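Side-chain contact in phosphoserine aminotransferase (Bacillus circulans, PDB 2C0R), which catalyses the reversible, pyridoxal-phosphate-dependent transamination between phosphoserine and 3-phosphohydroxypyruvate in serine biosynthesis, and the matching phosphohydroxythreonine reaction of pyridoxine biosynthesis: residues Asn249-Leu252 with Lys253-Glu257. The protein carries 1 engineered substitution. Numbering follows the deposited sequence.
Sequences NEVL and KWIEE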
loop_
_atom_site.group_PDB
_atom_site.type_symbol
_atom_site.label_atom_id
_atom_site.label_comp_id
_atom_site.label_asym_id
_atom_site.label_seq_id
_atom_site.Cartn_x
_atom_site.Cartn_y
_atom_site.Cartn_z
ATOM N N ASN A 249 -10.728 2.186 -9.513
ATOM C CA ASN A 249 -11.372 2.708 -10.745
ATOM C C ASN A 249 -12.498 1.804 -11.206
ATOM O O ASN A 249 -13.592 2.260 -11.534
ATOM C CB ASN A 249 -10.290 2.902 -11.807
ATOM C CG ASN A 249 -10.778 3.781 -12.953
ATOM O OD1 ASN A 249 -11.421 4.818 -12.785
ATOM N ND2 ASN A 249 -10.418 3.341 -14.144
ATOM N N GLU A 250 -12.243 0.496 -11.187
ATOM C CA GLU A 250 -13.293 -0.458 -11.600
ATOM C C GLU A 250 -14.465 -0.425 -10.660
ATOM O O GLU A 250 -15.637 -0.528 -11.081
ATOM C CB GLU A 250 -12.663 -1.856 -11.676
ATOM C CG GLU A 250 -11.682 -2.019 -12.829
ATOM C CD GLU A 250 -12.252 -1.608 -14.182
ATOM O OE1 GLU A 250 -11.599 -0.797 -14.869
ATOM O OE2 GLU A 250 -13.358 -2.071 -14.543
ATOM N N VAL A 251 -14.223 -0.296 -9.368
ATOM C CA VAL A 251 -15.350 -0.245 -8.439
ATOM C C VAL A 251 -16.170 1.010 -8.627
ATOM O O VAL A 251 -17.410 0.993 -8.561
ATOM C CB VAL A 251 -14.879 -0.373 -6.974
ATOM C CG1 VAL A 251 -16.036 -0.071 -6.034
ATOM C CG2 VAL A 251 -14.315 -1.761 -6.678
ATOM N N LEU A 252 -15.523 2.123 -8.915
ATOM C CA LEU A 252 -16.253 3.366 -9.147
ATOM C C LEU A 252 -17.134 3.259 -10.384
ATOM O O LEU A 252 -18.265 3.760 -10.398
ATOM C CB LEU A 252 -15.315 4.580 -9.277
ATOM C CG LEU A 252 -14.401 4.825 -8.059
ATOM C CD1 LEU A 252 -13.475 5.965 -8.421
ATOM C CD2 LEU A 252 -15.205 5.131 -6.811
ATOM N N LYS A 253 -16.613 2.617 -11.426
ATOM C CA LYS A 253 -17.477 2.350 -12.586
ATOM C C LYS A 253 -18.716 1.566 -12.187
ATOM O O LYS A 253 -19.815 1.853 -12.605
ATOM C CB LYS A 253 -16.680 1.571 -13.624
ATOM C CG LYS A 253 -15.658 2.374 -14.421
ATOM C CD LYS A 253 -14.767 1.390 -15.202
ATOM C CE LYS A 253 -13.612 2.167 -15.881
ATOM N NZ LYS A 253 -12.735 1.203 -16.608
ATOM N N TRP A 254 -18.511 0.535 -11.359
ATOM C CA TRP A 254 -19.671 -0.285 -10.937
ATOM C C TRP A 254 -20.644 0.547 -10.119
ATOM O O TRP A 254 -21.852 0.408 -10.276
ATOM C CB TRP A 254 -19.102 -1.487 -10.185
ATOM C CG TRP A 254 -20.117 -2.353 -9.503
ATOM C CD1 TRP A 254 -20.767 -3.449 -10.061
ATOM C CD2 TRP A 254 -20.634 -2.245 -8.163
ATOM N NE1 TRP A 254 -21.630 -4.006 -9.143
ATOM C CE2 TRP A 254 -21.563 -3.285 -7.985
ATOM C CE3 TRP A 254 -20.392 -1.364 -7.105
ATOM C CZ2 TRP A 254 -22.246 -3.456 -6.780
ATOM C CZ3 TRP A 254 -21.062 -1.532 -5.910
ATOM C CH2 TRP A 254 -21.987 -2.576 -5.757
ATOM N N ILE A 255 -20.149 1.441 -9.250
ATOM C CA ILE A 255 -21.113 2.251 -8.470
ATOM C C ILE A 255 -21.950 3.081 -9.415
ATOM O O ILE A 255 -23.172 3.231 -9.242
ATOM C CB ILE A 255 -20.358 3.136 -7.452
ATOM C CG1 ILE A 255 -19.663 2.335 -6.370
ATOM C CG2 ILE A 255 -21.342 4.131 -6.799
ATOM C CD1 ILE A 255 -18.768 3.109 -5.402
ATOM N N GLU A 256 -21.286 3.620 -10.437
ATOM C CA GLU A 256 -22.044 4.439 -11.402
ATOM C C GLU A 256 -23.098 3.557 -12.046
ATOM O O GLU A 256 -24.251 3.969 -12.238
ATOM C CB GLU A 256 -21.086 5.080 -12.409
ATOM C CG GLU A 256 -21.752 5.813 -13.542
ATOM C CD GLU A 256 -22.304 7.193 -13.263
ATOM O OE1 GLU A 256 -22.323 8.000 -14.230
ATOM O OE2 GLU A 256 -22.741 7.502 -12.127
ATOM N N GLU A 257 -22.742 2.326 -12.389
ATOM C CA GLU A 257 -23.694 1.442 -13.062
ATOM C C GLU A 257 -24.870 1.051 -12.187
ATOM O O GLU A 257 -25.907 0.617 -12.694
ATOM C CB GLU A 257 -23.042 0.112 -13.432
ATOM C CG GLU A 257 -22.019 0.147 -14.529
ATOM C CD GLU A 257 -21.281 -1.185 -14.652
ATOM O OE1 GLU A 257 -21.318 -2.015 -13.709
ATOM O OE2 GLU A 257 -20.663 -1.380 -15.714
HETATM O O HOH W 1 -13.930 -1.543 -17.267
#
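From Asn249 O to Lys253 N (3.0 Å) and on to Leu252 O with Glu256 N, four successive i to i+4 backbone hydrogen bonds carry 249-252 into 253-257 as one unbroken α-helix. On one flank the side chains of Glu250 and Lys253 run alongside each other in the same direction and form an i to i+3 salt bridge: Lys253 NZ meets Glu250 OE1 at 2.9 Å on its syn side, 26° out of the carboxylate plane. The lysine chain is stretched out to its ammonium, while a turn about chi2 (-52°) swings the Glu250 carboxylate alongside Lys253 CD and CE. A water closes the ring, donating to Glu250 OE2 (2.8 Å) and accepting from Lys253 NZ. With an alanine in place of Lys253, the Glu250 carboxylate would probably be left without its lysine mate and the water without its second partner. Asn249 ND2 sits 3.8 Å from Lys253 CE. Another flank is apolar: Ile255 CD1 touches Val251 CG1 (4.2 Å) and Leu252 CD2. Trp254 packs on Val19 of helix 17-25, while Asn249, Leu252 and Lys253 touch helix 45-61. Helix 242-257 of this class-V aminotransferase thus pairs an intrahelical i, i+3 salt bridge with packing against two neighbouring helices.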